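Local coordinates for protein SsRai1 (Scheffersomyces stipitis, PDB 5BTO) that removes NAD caps from RNA, hydrolyses m7G-capped and triphosphorylated RNA 5' ends using a divalent metal cation, and binds and stimulates the exoribonuclease RAT1, at residues L315-N320 against G329-T334. Residues are numbered along the deposited sequence; the frame is centred on the assembly and turned at random.
Sequences LLIKNN and GKINCT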
ATOM      1  N   LEU A 315     -16.886 -17.703   7.543  1.00 14.84           N
ATOM      2  CA  LEU A 315     -16.843 -18.066   8.955  1.00 14.48           C
ATOM      3  C   LEU A 315     -16.229 -19.458   9.163  1.00 15.40           C
ATOM      4  O   LEU A 315     -15.499 -19.688  10.135  1.00 14.99           O
ATOM      5  CB  LEU A 315     -18.235 -17.977   9.584  1.00 15.42           C
ATOM      6  CG  LEU A 315     -18.308 -18.266  11.081  1.00 16.82           C
ATOM      7  CD1 LEU A 315     -17.431 -17.309  11.888  1.00 18.65           C
ATOM      8  CD2 LEU A 315     -19.755 -18.204  11.541  1.00 20.54           C
ATOM      9  N   LEU A 316     -16.508 -20.387   8.252  1.00 14.22           N
ATOM     10  CA  LEU A 316     -15.829 -21.687   8.305  1.00 15.65           C
ATOM     11  C   LEU A 316     -14.311 -21.515   8.272  1.00 16.27           C
ATOM     12  O   LEU A 316     -13.580 -22.148   9.037  1.00 17.57           O
ATOM     13  CB  LEU A 316     -16.260 -22.589   7.156  1.00 17.17           C
ATOM     14  CG  LEU A 316     -17.629 -23.247   7.263  1.00 20.21           C
ATOM     15  CD1 LEU A 316     -17.892 -24.072   6.018  1.00 19.67           C
ATOM     16  CD2 LEU A 316     -17.679 -24.124   8.520  1.00 21.93           C
ATOM     17  N   ILE A 317     -13.838 -20.657   7.378  1.00 14.19           N
ATOM     18  CA  ILE A 317     -12.402 -20.402   7.276  1.00 14.96           C
ATOM     19  C   ILE A 317     -11.859 -19.732   8.548  1.00 15.66           C
ATOM     20  O   ILE A 317     -10.818 -20.136   9.093  1.00 17.25           O
ATOM     21  CB  ILE A 317     -12.097 -19.569   6.018  1.00 14.11           C
ATOM     22  CG1 ILE A 317     -12.303 -20.429   4.762  1.00 14.74           C
ATOM     23  CG2 ILE A 317     -10.670 -19.023   6.038  1.00 16.01           C
ATOM     24  CD1 ILE A 317     -12.178 -19.654   3.475  1.00 16.24           C
ATOM     25  N   LYS A 318     -12.573 -18.728   9.034  1.00 15.38           N
ATOM     26  CA  LYS A 318     -12.161 -18.030  10.247  1.00 16.02           C
ATOM     27  C   LYS A 318     -12.030 -18.979  11.433  1.00 17.43           C
ATOM     28  O   LYS A 318     -11.088 -18.869  12.225  1.00 19.79           O
ATOM     29  CB  LYS A 318     -13.136 -16.901  10.583  1.00 18.11           C
ATOM     30  CG  LYS A 318     -12.723 -16.060  11.785  1.00 21.86           C
ATOM     31  CD  LYS A 318     -13.690 -14.910  11.992  1.00 27.26           C
ATOM     32  CE  LYS A 318     -13.237 -13.987  13.115  1.00 35.48           C
ATOM     33  NZ  LYS A 318     -12.045 -13.165  12.733  1.00 40.13           N
ATOM     34  N   ASN A 319     -12.989 -19.897  11.561  1.00 16.88           N
ATOM     35  CA  ASN A 319     -13.014 -20.828  12.683  1.00 17.71           C
ATOM     36  C   ASN A 319     -12.119 -22.062  12.556  1.00 22.06           C
ATOM     37  O   ASN A 319     -12.097 -22.915  13.458  1.00 26.05           O
ATOM     38  CB  ASN A 319     -14.446 -21.263  12.958  1.00 19.40           C
ATOM     39  CG  ASN A 319     -15.259 -20.173  13.603  1.00 22.98           C
ATOM     40  OD1 ASN A 319     -14.709 -19.250  14.197  1.00 26.92           O
ATOM     41  ND2 ASN A 319     -16.576 -20.269  13.492  1.00 25.84           N
ATOM     42  N   ASN A 320     -11.391 -22.158  11.450  1.00 18.98           N
ATOM     43  CA  ASN A 320     -10.400 -23.224  11.272  1.00 20.87           C
ATOM     44  C   ASN A 320      -9.075 -22.909  11.977  1.00 30.45           C
ATOM     45  O   ASN A 320      -8.354 -22.007  11.570  1.00 33.88           O
ATOM     46  CB  ASN A 320     -10.135 -23.453   9.781  1.00 21.72           C
ATOM     47  CG  ASN A 320      -9.077 -24.509   9.531  1.00 22.36           C
ATOM     48  OD1 ASN A 320      -8.759 -25.306  10.416  1.00 25.24           O
ATOM     49  ND2 ASN A 320      -8.529 -24.526   8.322  1.00 23.34           N
ATOM     50  N   GLY A 329      -0.385 -15.097   5.750  1.00 33.27           N
ATOM     51  CA  GLY A 329      -0.905 -15.777   6.927  1.00 30.98           C
ATOM     52  C   GLY A 329      -2.359 -16.214   6.826  1.00 26.99           C
ATOM     53  O   GLY A 329      -2.835 -16.544   5.749  1.00 28.27           O
ATOM     54  N   LYS A 330      -3.054 -16.230   7.964  1.00 22.69           N
ATOM     55  CA  LYS A 330      -4.448 -16.675   8.042  1.00 21.56           C
ATOM     56  C   LYS A 330      -5.349 -15.984   7.017  1.00 18.61           C
ATOM     57  O   LYS A 330      -5.406 -14.751   6.962  1.00 20.46           O
ATOM     58  CB  LYS A 330      -4.980 -16.405   9.454  1.00 24.70           C
ATOM     59  CG  LYS A 330      -6.463 -16.629   9.647  1.00 29.19           C
ATOM     60  CD  LYS A 330      -6.775 -18.077   9.906  1.00 30.55           C
ATOM     61  CE  LYS A 330      -8.235 -18.242  10.279  1.00 29.64           C
ATOM     62  NZ  LYS A 330      -8.529 -19.609  10.746  1.00 31.35           N
ATOM     63  N   ILE A 331      -6.048 -16.778   6.203  1.00 17.43           N
ATOM     64  CA  ILE A 331      -6.991 -16.226   5.229  1.00 17.66           C
ATOM     65  C   ILE A 331      -8.112 -15.500   5.962  1.00 18.81           C
ATOM     66  O   ILE A 331      -8.658 -16.005   6.940  1.00 20.14           O
ATOM     67  CB  ILE A 331      -7.591 -17.329   4.319  1.00 18.66           C
ATOM     68  CG1 ILE A 331      -6.514 -17.870   3.370  1.00 22.33           C
ATOM     69  CG2 ILE A 331      -8.775 -16.791   3.524  1.00 19.65           C
ATOM     70  CD1 ILE A 331      -6.892 -19.141   2.625  1.00 23.02           C
ATOM     71  N   ASN A 332      -8.442 -14.309   5.475  1.00 18.21           N
ATOM     72  CA  ASN A 332      -9.515 -13.495   6.025  1.00 18.34           C
ATOM     73  C   ASN A 332     -10.258 -12.910   4.840  1.00 16.73           C
ATOM     74  O   ASN A 332      -9.692 -12.130   4.080  1.00 17.83           O
ATOM     75  CB  ASN A 332      -8.937 -12.384   6.910  1.00 19.85           C
ATOM     76  CG  ASN A 332     -10.009 -11.502   7.542  1.00 24.38           C
ATOM     77  OD1 ASN A 332     -10.992 -11.141   6.903  1.00 25.16           O
ATOM     78  ND2 ASN A 332      -9.815 -11.154   8.815  1.00 29.79           N
ATOM     79  N   CYS A 333     -11.518 -13.301   4.667  1.00 14.79           N
ATOM     80  CA  CYS A 333     -12.264 -12.897   3.477  1.00 14.61           C
ATOM     81  C   CYS A 333     -12.554 -11.405   3.450  1.00 15.47           C
ATOM     82  O   CYS A 333     -12.608 -10.799   2.385  1.00 15.92           O
ATOM     83  CB  CYS A 333     -13.564 -13.696   3.345  1.00 14.64           C
ATOM     84  SG  CYS A 333     -13.270 -15.469   3.078  1.00 17.78           S
ATOM     85  N   THR A 334     -12.743 -10.809   4.623  1.00 16.70           N
ATOM     86  CA  THR A 334     -12.991  -9.367   4.700  1.00 18.17           C
ATOM     87  C   THR A 334     -11.775  -8.568   4.237  1.00 17.62           C
ATOM     88  O   THR A 334     -11.899  -7.588   3.494  1.00 16.65           O
ATOM     89  CB  THR A 334     -13.370  -8.942   6.124  1.00 22.13           C
ATOM     90  OG1 THR A 334     -14.557  -9.635   6.522  1.00 24.65           O
ATOM     91  CG2 THR A 334     -13.633  -7.443   6.187  1.00 24.44           C
TER
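Lys330 reaches across to the C-terminal end of helix 313-318 and hydrogen-bonds two of its carbonyls. The chain leaves with CG anti to the backbone N (chi1 172°), bends once at chi2 (83°) and then runs extended into the turn. Lys330 NZ donates to Ile317 O at 2.9 Å, in the carbonyl plane, and to Lys318 O at 3.0 Å, where it sits above the carbonyl plane. Ile317 O also accepts from Asn320 N. The ammonium charge beside these two carbonyls probably offsets the negative end of the helix dipole. A methionine here would probably leave Ile317 O and Lys318 O without their charged donor and the turn less firmly held. Beside this grip, Ile317 and Ile331 meet obliquely through their CG2 methyls, 3.9 Å apart; Ile317 CG2 also rests 3.7 Å from Ile331 O. Ile317 CD1 extends to Cys333 SG at 4.3 Å. Asn332 N-caps helix 333-350, its OD1 accepting from Thr335 N and, weakly, from Thr334 N. Helix 266-286 backs the apolar patch: Glu273 touches both isoleucines and accepts from Asn320 ND2, Phe277 meets Ile331, and Trp280 meets Cys333, so helix 266-286 lies against both the end of helix 313-318 and the start of helix 333-350.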